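Local coordinates for nourseothricin acetyltransferase (Streptomyces noursei, PDB 5C82), which probably confers resistance to the antibiotic nourseothricin by transferring an acetyl group onto it, presumably from acetyl-CoA as in other GNAT enzymes, at residues V97-S100 with R105-V108; A125-A130 with M160-C165; P17-A22 with V83-D88; T34-T39 with P152-Y157. The protein carries 1 engineered substitution. One frame throughout, in Å; residues are numbered along the deposited sequence.

Interaction 1: V97-S100 with R105-V108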
loop_
_atom_site.group_PDB
_atom_site.type_symbol
_atom_site.label_atom_id
_atom_site.label_comp_id
_atom_site.label_asym_id
_atom_site.label_seq_id
_atom_site.Cartn_x
_atom_site.Cartn_y
_atom_site.Cartn_z
ATOM N N VAL A 97 10.769 11.578 -2.354
ATOM C CA VAL A 97 11.115 10.252 -1.862
ATOM C C VAL A 97 10.981 10.190 -0.356
ATOM O O VAL A 97 11.149 11.202 0.339
ATOM C CB VAL A 97 12.487 9.713 -2.375
ATOM C CG1 VAL A 97 12.557 9.726 -3.903
ATOM C CG2 VAL A 97 13.689 10.449 -1.760
ATOM N N SER A 98 10.659 8.997 0.143
ATOM C CA SER A 98 10.521 8.709 1.561
ATOM C C SER A 98 11.150 7.328 1.797
ATOM O O SER A 98 10.937 6.419 0.998
ATOM C CB SER A 98 9.046 8.710 1.947
ATOM O OG SER A 98 8.845 8.074 3.195
ATOM N N TYR A 99 11.919 7.175 2.879
ATOM C CA TYR A 99 12.575 5.909 3.189
ATOM C C TYR A 99 11.967 5.232 4.418
ATOM O O TYR A 99 11.736 5.891 5.437
ATOM C CB TYR A 99 14.078 6.109 3.399
ATOM C CG TYR A 99 14.805 4.808 3.664
ATOM C CD1 TYR A 99 14.926 3.840 2.668
ATOM C CD2 TYR A 99 15.353 4.532 4.915
ATOM C CE1 TYR A 99 15.570 2.633 2.913
ATOM C CE2 TYR A 99 16.009 3.331 5.167
ATOM C CZ TYR A 99 16.129 2.391 4.154
ATOM O OH TYR A 99 16.747 1.192 4.385
ATOM N N SER A 100 11.764 3.909 4.334
ATOM C CA SER A 100 11.260 3.094 5.440
ATOM C C SER A 100 12.265 1.967 5.685
ATOM O O SER A 100 12.481 1.115 4.808
ATOM C CB SER A 100 9.869 2.551 5.112
ATOM O OG SER A 100 9.517 1.467 5.956
ATOM N N ARG A 105 12.732 0.105 2.127
ATOM C CA ARG A 105 12.070 0.543 0.919
ATOM C C ARG A 105 12.171 2.040 0.766
ATOM O O ARG A 105 11.790 2.787 1.657
ATOM C CB ARG A 105 10.584 0.084 0.931
ATOM C CG ARG A 105 9.698 0.757 -0.125
ATOM C CD ARG A 105 8.247 0.336 0.001
ATOM N NE ARG A 105 8.040 -1.025 -0.519
ATOM C CZ ARG A 105 6.848 -1.586 -0.696
ATOM N NH1 ARG A 105 5.735 -0.904 -0.433
ATOM N NH2 ARG A 105 6.753 -2.802 -1.200
ATOM N N LEU A 106 12.613 2.468 -0.403
ATOM C CA LEU A 106 12.584 3.870 -0.747
ATOM C C LEU A 106 11.322 4.031 -1.611
ATOM O O LEU A 106 11.214 3.459 -2.693
ATOM C CB LEU A 106 13.863 4.266 -1.497
ATOM C CG LEU A 106 14.237 5.755 -1.642
ATOM C CD1 LEU A 106 13.751 6.341 -2.921
ATOM C CD2 LEU A 106 13.998 6.573 -0.386
ATOM N N THR A 107 10.348 4.740 -1.091
ATOM C CA THR A 107 9.091 5.028 -1.773
ATOM C C THR A 107 9.240 6.296 -2.592
ATOM O O THR A 107 9.687 7.326 -2.088
ATOM C CB THR A 107 7.934 5.090 -0.736
ATOM O OG1 THR A 107 7.699 3.764 -0.271
ATOM C CG2 THR A 107 6.622 5.675 -1.307
ATOM N N VAL A 108 8.868 6.224 -3.854
ATOM C CA VAL A 108 8.858 7.399 -4.724
ATOM C C VAL A 108 7.431 7.907 -4.536
ATOM O O VAL A 108 6.497 7.332 -5.105
ATOM C CB VAL A 108 9.199 7.050 -6.208
ATOM C CG1 VAL A 108 9.151 8.296 -7.085
ATOM C CG2 VAL A 108 10.562 6.354 -6.324
#
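Tyr99 and Leu106 sit directly across from each other in the hairpin of strands 91-100 and 105-113, as a non-hydrogen-bonded antiparallel pair. The Tyr99 side chain can be traced outward from the backbone. Its CB rests on Leu106 CD2 at 3.8 Å. With CG anti to the backbone N (chi1 -177°), the ring runs alongside Arg105 on the facing strand, which it meets obliquely, Tyr99 CD1 lying 3.5 Å from Arg105 O. One atom further out, Tyr99 CE1 passes Arg105 N at 3.9 Å. The Tyr99 side chain also touches Asp78, Arg104 and Ala139 of neighbouring loops. On the same face of the sheet Leu106 reaches the other way, its CD1 against Val97 CB at 3.6 Å. Val97 and Leu106 look toward helix 122-137, where Phe133 covers both.

The backbone bonds are reciprocal. Ser98 and Thr107 form one hydrogen-bonded pair, in which Thr107 N meets Ser98 O at 2.7 Å. Ser100 and Arg105 form the next, at the end beside the turn. Arg105 leaves from the other face, and its guanidinium is engaged away from the hairpin, with NE bonded to His141 and NH2 in a salt bridge to Asp168 of the second subunit. The chemistry thus divides by face: Val97 and Leu106 present an apolar surface suited to the helix, while Arg105 on the reverse carries charge to the dimer interface.

Interaction 2: A125-A130 with M160-C165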
loop_
_atom_site.group_PDB
_atom_site.type_symbol
_atom_site.label_atom_id
_atom_site.label_comp_id
_atom_site.label_asym_id
_atom_site.label_seq_id
_atom_site.Cartn_x
_atom_site.Cartn_y
_atom_site.Cartn_z
ATOM N N ALA A 125 16.873 11.126 -14.891
ATOM C CA ALA A 125 17.876 11.739 -14.032
ATOM C C ALA A 125 17.326 11.880 -12.604
ATOM O O ALA A 125 18.033 11.527 -11.654
ATOM C CB ALA A 125 18.299 13.093 -14.582
ATOM N N LEU A 126 16.064 12.328 -12.447
ATOM C CA LEU A 126 15.441 12.449 -11.106
ATOM C C LEU A 126 15.337 11.090 -10.391
ATOM O O LEU A 126 15.583 11.015 -9.190
ATOM C CB LEU A 126 14.057 13.121 -11.144
ATOM C CG LEU A 126 14.001 14.603 -11.496
ATOM C CD1 LEU A 126 12.582 15.002 -11.861
ATOM C CD2 LEU A 126 14.557 15.482 -10.376
HETATM N N MSE A 127 14.988 10.024 -11.151
HETATM C CA MSE A 127 14.881 8.652 -10.654
HETATM C C MSE A 127 16.270 8.104 -10.287
HETATM O O MSE A 127 16.389 7.323 -9.342
HETATM C CB MSE A 127 14.160 7.740 -11.665
HETATM C CG MSE A 127 13.734 6.404 -11.060
HETATM SE SE MSE A 127 12.391 6.671 -9.633
HETATM C CE MSE A 127 10.793 6.778 -10.691
ATOM N N GLY A 128 17.299 8.545 -11.017
ATOM C CA GLY A 128 18.692 8.199 -10.725
ATOM C C GLY A 128 19.101 8.836 -9.403
ATOM O O GLY A 128 19.737 8.189 -8.569
ATOM N N LEU A 129 18.700 10.101 -9.181
ATOM C CA LEU A 129 18.964 10.845 -7.936
ATOM C C LEU A 129 18.246 10.167 -6.758
ATOM O O LEU A 129 18.833 10.032 -5.684
ATOM C CB LEU A 129 18.517 12.304 -8.069
ATOM C CG LEU A 129 19.418 13.239 -8.920
ATOM C CD1 LEU A 129 18.803 14.638 -8.987
ATOM C CD2 LEU A 129 20.847 13.358 -8.339
ATOM N N ALA A 130 17.001 9.665 -7.007
ATOM C CA ALA A 130 16.214 8.890 -6.054
ATOM C C ALA A 130 16.972 7.591 -5.723
ATOM O O ALA A 130 17.055 7.223 -4.556
ATOM C CB ALA A 130 14.835 8.565 -6.631
HETATM N N MSE A 160 12.882 1.968 -17.036
HETATM C CA MSE A 160 13.804 2.493 -16.027
HETATM C C MSE A 160 14.224 1.357 -15.058
HETATM O O MSE A 160 14.927 1.619 -14.071
HETATM C CB MSE A 160 13.139 3.614 -15.220
HETATM C CG MSE A 160 13.249 4.980 -15.863
HETATM SE SE MSE A 160 12.408 6.256 -14.674
HETATM C CE MSE A 160 11.795 7.478 -16.028
ATOM N N GLY A 161 13.746 0.136 -15.312
ATOM C CA GLY A 161 14.087 -1.030 -14.496
ATOM C C GLY A 161 13.035 -1.522 -13.513
ATOM O O GLY A 161 13.271 -2.508 -12.801
ATOM N N PHE A 162 11.885 -0.831 -13.434
ATOM C CA PHE A 162 10.766 -1.242 -12.569
ATOM C C PHE A 162 9.927 -2.313 -13.254
ATOM O O PHE A 162 9.908 -2.410 -14.493
ATOM C CB PHE A 162 9.845 -0.038 -12.234
ATOM C CG PHE A 162 10.488 0.977 -11.318
ATOM C CD1 PHE A 162 11.311 1.984 -11.830
ATOM C CD2 PHE A 162 10.260 0.943 -9.947
ATOM C CE1 PHE A 162 11.909 2.925 -10.974
ATOM C CE2 PHE A 162 10.873 1.879 -9.088
ATOM C CZ PHE A 162 11.677 2.867 -9.609
ATOM N N THR A 163 9.260 -3.145 -12.439
ATOM C CA THR A 163 8.299 -4.148 -12.912
ATOM C C THR A 163 7.128 -4.123 -11.933
ATOM O O THR A 163 7.310 -3.769 -10.768
ATOM C CB THR A 163 8.883 -5.574 -12.993
ATOM O OG1 THR A 163 9.274 -5.970 -11.691
ATOM C CG2 THR A 163 10.047 -5.711 -13.972
ATOM N N LEU A 164 5.940 -4.499 -12.398
ATOM C CA LEU A 164 4.742 -4.576 -11.571
ATOM C C LEU A 164 5.004 -5.482 -10.363
ATOM O O LEU A 164 5.482 -6.595 -10.542
ATOM C CB LEU A 164 3.592 -5.151 -12.422
ATOM C CG LEU A 164 2.209 -5.166 -11.796
ATOM C CD1 LEU A 164 1.618 -3.714 -11.715
ATOM C CD2 LEU A 164 1.298 -6.046 -12.604
ATOM N N CYS A 165 4.716 -5.004 -9.143
ATOM C CA CYS A 165 4.920 -5.799 -7.932
ATOM C C CYS A 165 3.625 -5.947 -7.129
ATOM O O CYS A 165 3.594 -6.610 -6.107
ATOM C CB CYS A 165 6.054 -5.233 -7.085
ATOM S SG CYS A 165 5.660 -3.679 -6.262
#
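Met127, which reaches across to Met160 and Phe162, is spanned by a helical backbone bond from Leu129 N to Ala125 O (2.9 Å). Helix 122-137 belongs to the GNAT fold, where the helix following the fourth core strand begins beside the loop that usually receives the pyrophosphate of acetyl-CoA. Segment 160-165 runs from the turn after helix 151-158 into strand 163-168; the touching residues lie in the turn. There Phe162 N makes a probable hydrogen bond to Tyr157 O, linking the turn to the helix before it.

The side-chain contact itself is apolar and buried. Both methionines are selenomethionines, the label used for phasing, so selenium stands where sulfur would be. Met160 runs nearly perpendicular to Met127 and puts its SE against the base of that chain, 3.8 Å from Met127 CB. Past this point Met127 bends twice (chi2 64°, chi3 84°) and curls round the far end of the Phe162 ring, the two side chains arriving from opposite directions. Met127 CG meets the ring edge in its plane, 3.9 Å from Phe162 CE1. The selenium then touches Phe162 CZ, also at 3.9 Å, in a Met-aromatic contact whose approach is oblique, 5.0 Å from the ring centroid and 70° off its normal. Leu142 and Leu144 of strand 141-147 pack on the phenylalanine, and Leu144 and Tyr157 on Met127, so the site joins helix, turn and central sheet. A bound tartrate, probably from the crystallisation liquor, lies about 4 Å from the Met160 side chain. Beyond the selenium, the Met127 methyl CE comes to 4.0 Å from Phe162 CE1.

Interaction 3: P17-A22 with V83-D88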
loop_
_atom_site.group_PDB
_atom_site.type_symbol
_atom_site.label_atom_id
_atom_site.label_comp_id
_atom_site.label_asym_id
_atom_site.label_seq_id
_atom_site.Cartn_x
_atom_site.Cartn_y
_atom_site.Cartn_z
ATOM N N PRO A 17 12.620 25.592 0.681
ATOM C CA PRO A 17 11.223 26.061 0.856
ATOM C C PRO A 17 10.695 26.928 -0.292
ATOM O O PRO A 17 9.553 26.751 -0.689
ATOM C CB PRO A 17 11.257 26.832 2.183
ATOM C CG PRO A 17 12.403 26.249 2.919
ATOM C CD PRO A 17 13.430 25.856 1.888
ATOM N N GLY A 18 11.556 27.773 -0.858
ATOM C CA GLY A 18 11.238 28.666 -1.966
ATOM C C GLY A 18 10.829 28.015 -3.276
ATOM O O GLY A 18 10.405 28.724 -4.195
ATOM N N ASP A 19 10.975 26.669 -3.386
ATOM C CA ASP A 19 10.588 25.879 -4.569
ATOM C C ASP A 19 9.120 25.456 -4.490
ATOM O O ASP A 19 8.590 24.993 -5.498
ATOM C CB ASP A 19 11.444 24.597 -4.695
ATOM C CG ASP A 19 12.911 24.787 -5.016
ATOM O OD1 ASP A 19 13.229 25.630 -5.893
ATOM O OD2 ASP A 19 13.736 24.042 -4.456
ATOM N N ALA A 20 8.476 25.585 -3.301
ATOM C CA ALA A 20 7.098 25.156 -3.042
ATOM C C ALA A 20 6.077 25.599 -4.089
ATOM O O ALA A 20 5.294 24.771 -4.551
ATOM C CB ALA A 20 6.653 25.591 -1.650
ATOM N N GLU A 21 6.109 26.874 -4.493
ATOM C CA GLU A 21 5.187 27.412 -5.495
ATOM C C GLU A 21 5.365 26.762 -6.863
ATOM O O GLU A 21 4.367 26.394 -7.484
ATOM C CB GLU A 21 5.324 28.935 -5.627
ATOM C CG GLU A 21 4.615 29.689 -4.514
ATOM C CD GLU A 21 4.265 31.129 -4.831
ATOM O OE1 GLU A 21 5.156 31.877 -5.298
ATOM O OE2 GLU A 21 3.101 31.518 -4.587
ATOM N N ALA A 22 6.624 26.661 -7.343
ATOM C CA ALA A 22 6.941 26.077 -8.643
ATOM C C ALA A 22 6.552 24.590 -8.676
ATOM O O ALA A 22 6.001 24.133 -9.673
ATOM C CB ALA A 22 8.416 26.268 -8.969
ATOM N N VAL A 83 14.766 18.493 -7.226
ATOM C CA VAL A 83 14.194 19.336 -8.285
ATOM C C VAL A 83 15.145 19.390 -9.455
ATOM O O VAL A 83 16.355 19.305 -9.261
ATOM C CB VAL A 83 13.839 20.773 -7.782
ATOM C CG1 VAL A 83 12.617 20.767 -6.858
ATOM C CG2 VAL A 83 15.045 21.465 -7.122
ATOM N N ALA A 84 14.605 19.585 -10.647
ATOM C CA ALA A 84 15.350 19.759 -11.901
ATOM C C ALA A 84 14.904 21.072 -12.531
ATOM O O ALA A 84 13.706 21.270 -12.741
ATOM C CB ALA A 84 15.067 18.609 -12.865
ATOM N N TYR A 85 15.847 21.987 -12.769
ATOM C CA TYR A 85 15.552 23.291 -13.384
ATOM C C TYR A 85 16.183 23.395 -14.765
ATOM O O TYR A 85 17.323 22.994 -14.963
ATOM C CB TYR A 85 16.023 24.452 -12.490
ATOM C CG TYR A 85 15.040 24.806 -11.393
ATOM C CD1 TYR A 85 15.094 24.179 -10.152
ATOM C CD2 TYR A 85 14.071 25.786 -11.588
ATOM C CE1 TYR A 85 14.178 24.484 -9.149
ATOM C CE2 TYR A 85 13.153 26.109 -10.585
ATOM C CZ TYR A 85 13.211 25.452 -9.369
ATOM O OH TYR A 85 12.312 25.764 -8.380
ATOM N N GLY A 86 15.436 23.949 -15.703
ATOM C CA GLY A 86 15.919 24.183 -17.057
ATOM C C GLY A 86 16.739 25.455 -17.151
ATOM O O GLY A 86 16.869 26.173 -16.155
ATOM N N ASP A 87 17.283 25.748 -18.360
ATOM C CA ASP A 87 18.092 26.944 -18.662
ATOM C C ASP A 87 17.332 28.247 -18.399
ATOM O O ASP A 87 17.914 29.222 -17.928
ATOM C CB ASP A 87 18.588 26.922 -20.121
ATOM C CG ASP A 87 19.879 26.154 -20.345
ATOM O OD1 ASP A 87 20.931 26.587 -19.813
ATOM O OD2 ASP A 87 19.853 25.158 -21.112
ATOM N N ASP A 88 16.030 28.230 -18.670
ATOM C CA ASP A 88 15.080 29.329 -18.525
ATOM C C ASP A 88 14.746 29.740 -17.069
ATOM O O ASP A 88 14.112 30.776 -16.871
ATOM C CB ASP A 88 13.793 28.966 -19.293
ATOM C CG ASP A 88 13.154 27.611 -18.954
ATOM O OD1 ASP A 88 13.517 27.016 -17.904
ATOM O OD2 ASP A 88 12.273 27.164 -19.721
#
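Tyr85 OH donates a hydrogen bond to Asp19 OD1 across this contact, 2.7 Å long. Both side chains have CG anti to their own carbonyl carbon, beside the backbone N, but the rotation does different work in each. For the short Asp19 (chi1 -68°) CB already points at strand 79-85, and the torsion sets the carboxylate beside Tyr85 OH. Tyr85 (chi1 -83°) has a CB that does not head for segment 17-22, and it is the length of the ring that carries the hydroxyl over the intervening distance.

The two side chains cross at a slant. The hydroxyl meets OD1 from above the carboxylate plane, 43° out of it, while OD1 itself sits at the edge of the phenol near the ring plane, 3.6 Å from Tyr85 CE1. Ala22, three residues on, brings its CB to 4.0 Å from Tyr85 OH, so the phenol end has an apolar neighbour as well as its acceptor.

The second carboxylate oxygen turns toward the sheet. Asp19 OD2 passes Val83 CG2 at 3.9 Å. The same oxygen forms a salt bridge with Arg13 and accepts a hydrogen bond from Val16 N. The arginine's charge would be expected to favour the ionised form of the buried Asp19, and bonds at both oxygens should restrict its rotation. Asp19 thus links the start of helix 20-25 to strands 11-14 and 79-85, which are already neighbours in the sheet, an arrangement that matches the first strand and first helix of the GNAT fold lying beside the second strand of its central sheet.

Interaction 4: T34-T39 with P152-Y157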
loop_
_atom_site.group_PDB
_atom_site.type_symbol
_atom_site.label_atom_id
_atom_site.label_comp_id
_atom_site.label_asym_id
_atom_site.label_seq_id
_atom_site.Cartn_x
_atom_site.Cartn_y
_atom_site.Cartn_z
ATOM N N THR A 34 -4.161 5.117 -24.669
ATOM C CA THR A 34 -4.322 3.761 -24.092
ATOM C C THR A 34 -4.368 3.839 -22.568
ATOM O O THR A 34 -3.963 4.850 -22.007
ATOM C CB THR A 34 -3.192 2.770 -24.511
ATOM O OG1 THR A 34 -1.972 3.158 -23.907
ATOM C CG2 THR A 34 -2.992 2.646 -26.013
ATOM N N VAL A 35 -4.870 2.772 -21.907
ATOM C CA VAL A 35 -4.936 2.624 -20.445
ATOM C C VAL A 35 -4.701 1.153 -20.151
ATOM O O VAL A 35 -4.894 0.311 -21.033
ATOM C CB VAL A 35 -6.266 3.129 -19.752
ATOM C CG1 VAL A 35 -6.512 4.626 -19.976
ATOM C CG2 VAL A 35 -7.492 2.293 -20.162
ATOM N N PHE A 36 -4.285 0.834 -18.931
ATOM C CA PHE A 36 -4.149 -0.564 -18.534
ATOM C C PHE A 36 -5.421 -0.868 -17.779
ATOM O O PHE A 36 -5.713 -0.222 -16.759
ATOM C CB PHE A 36 -2.892 -0.822 -17.700
ATOM C CG PHE A 36 -1.625 -0.917 -18.529
ATOM C CD1 PHE A 36 -0.935 0.230 -18.913
ATOM C CD2 PHE A 36 -1.099 -2.162 -18.891
ATOM C CE1 PHE A 36 0.248 0.139 -19.658
ATOM C CE2 PHE A 36 0.085 -2.254 -19.630
ATOM C CZ PHE A 36 0.761 -1.101 -19.999
ATOM N N ARG A 37 -6.256 -1.721 -18.387
ATOM C CA ARG A 37 -7.525 -2.159 -17.818
ATOM C C ARG A 37 -7.179 -3.248 -16.833
ATOM O O ARG A 37 -6.404 -4.165 -17.153
ATOM C CB ARG A 37 -8.471 -2.709 -18.916
ATOM C CG ARG A 37 -9.856 -3.121 -18.384
ATOM C CD ARG A 37 -10.776 -3.553 -19.505
ATOM N NE ARG A 37 -11.252 -2.409 -20.287
ATOM C CZ ARG A 37 -11.776 -2.496 -21.507
ATOM N NH1 ARG A 37 -11.887 -3.676 -22.109
ATOM N NH2 ARG A 37 -12.176 -1.402 -22.142
ATOM N N VAL A 38 -7.712 -3.105 -15.616
ATOM C CA VAL A 38 -7.496 -4.036 -14.521
ATOM C C VAL A 38 -8.760 -4.897 -14.385
ATOM O O VAL A 38 -9.862 -4.364 -14.249
ATOM C CB VAL A 38 -7.119 -3.311 -13.193
ATOM C CG1 VAL A 38 -7.028 -4.293 -12.039
ATOM C CG2 VAL A 38 -5.816 -2.524 -13.334
ATOM N N THR A 39 -8.590 -6.215 -14.446
ATOM C CA THR A 39 -9.694 -7.163 -14.320
ATOM C C THR A 39 -9.472 -8.059 -13.089
ATOM O O THR A 39 -8.446 -8.742 -12.986
ATOM C CB THR A 39 -9.841 -7.972 -15.630
ATOM O OG1 THR A 39 -10.220 -7.093 -16.683
ATOM C CG2 THR A 39 -10.836 -9.123 -15.518
ATOM N N PRO A 152 1.589 5.989 -20.350
ATOM C CA PRO A 152 2.955 6.487 -20.642
ATOM C C PRO A 152 3.960 6.449 -19.481
ATOM O O PRO A 152 5.138 6.244 -19.725
ATOM C CB PRO A 152 2.716 7.939 -21.103
ATOM C CG PRO A 152 1.238 7.962 -21.550
ATOM C CD PRO A 152 0.590 7.073 -20.530
ATOM N N ALA A 153 3.527 6.710 -18.237
ATOM C CA ALA A 153 4.425 6.650 -17.085
ATOM C C ALA A 153 4.729 5.200 -16.811
ATOM O O ALA A 153 5.875 4.891 -16.518
ATOM C CB ALA A 153 3.787 7.288 -15.863
ATOM N N ILE A 154 3.718 4.308 -16.962
ATOM C CA ILE A 154 3.865 2.865 -16.744
ATOM C C ILE A 154 4.943 2.311 -17.681
ATOM O O ILE A 154 5.868 1.651 -17.219
ATOM C CB ILE A 154 2.512 2.091 -16.824
ATOM C CG1 ILE A 154 1.607 2.462 -15.629
ATOM C CG2 ILE A 154 2.746 0.569 -16.877
ATOM C CD1 ILE A 154 0.098 2.255 -15.853
ATOM N N HIS A 155 4.851 2.644 -18.967
ATOM C CA HIS A 155 5.841 2.226 -19.961
ATOM C C HIS A 155 7.195 2.860 -19.666
ATOM O O HIS A 155 8.200 2.148 -19.735
ATOM C CB HIS A 155 5.369 2.564 -21.378
ATOM C CG HIS A 155 4.440 1.533 -21.956
ATOM N ND1 HIS A 155 4.889 0.272 -22.298
ATOM C CD2 HIS A 155 3.135 1.638 -22.292
ATOM C CE1 HIS A 155 3.845 -0.358 -22.809
ATOM N NE2 HIS A 155 2.769 0.427 -22.836
ATOM N N ALA A 156 7.219 4.157 -19.239
ATOM C CA ALA A 156 8.484 4.848 -18.887
ATOM C C ALA A 156 9.194 4.190 -17.679
ATOM O O ALA A 156 10.422 4.051 -17.689
ATOM C CB ALA A 156 8.236 6.329 -18.631
ATOM N N TYR A 157 8.405 3.742 -16.663
ATOM C CA TYR A 157 8.912 3.076 -15.451
ATOM C C TYR A 157 9.481 1.736 -15.792
ATOM O O TYR A 157 10.507 1.351 -15.231
ATOM C CB TYR A 157 7.795 2.903 -14.396
ATOM C CG TYR A 157 7.322 4.217 -13.817
ATOM C CD1 TYR A 157 8.206 5.288 -13.643
ATOM C CD2 TYR A 157 5.992 4.404 -13.463
ATOM C CE1 TYR A 157 7.765 6.516 -13.165
ATOM C CE2 TYR A 157 5.534 5.637 -12.999
ATOM C CZ TYR A 157 6.430 6.682 -12.835
ATOM O OH TYR A 157 5.985 7.862 -12.315
#
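Phe36, with CG anti to its carbonyl carbon (chi1 -79°), projects its ring from strand 34-40 at Ile154 and His155. The histidine has the same kind of first torsion (chi1 -83°); its CB does not itself aim at the strand, but the imidazole ends up closer to it. Ile154 offers two branches. Its CG2 comes to 3.8 Å from Phe36 CE1, and its CD1 lies at the same 3.8 Å from Phe36 CD1. Both carbons lie on the same side of the ring; the two side chains run past each other in opposite directions.

Helix 151-158 is the one that follows the fifth core strand of the GNAT fold, and Phe36 joins it to the separate three-stranded antiparallel sheet of strands 30-32, 44-58 and 34-40. His155 NE2 approaches the ring edge, near its plane, 3.8 Å from Phe36 CZ. The two rings are oblique, planes 50° apart, and their centroids are 5.6 Å from each other. This nitrogen is not left to the aromatic: it is hydrogen-bonded to Glu49 OE1 on strand 44-58, next to the strand of Phe36. Glu49 also packs on Phe36 and meets Thr34 OG1 with its other oxygen, OE2.

How the interactions relate
Interactions 1, 2 and 3 all reach the large mixed sheet of the GNAT core, whereas interaction 4 joins helix 151-158 to the smaller three-stranded sheet. Helix 122-137, part of interaction 2, touches the other three contacts: Ala130 packs on Val97 of interaction 1, Leu126 on Ala84 of interaction 3 and Met127 on Tyr157 of interaction 4. The centres of interactions 1 and 2 are 12 Å apart. Interactions 3 and 4 are farthest apart, with centres 28 Å from each other, on opposite sides of the chain's centre. Along the chain, interactions 3, 1 and 2 follow in series, while interaction 4 encloses interaction 1 and crosses the other two, binding early and late parts into one domain.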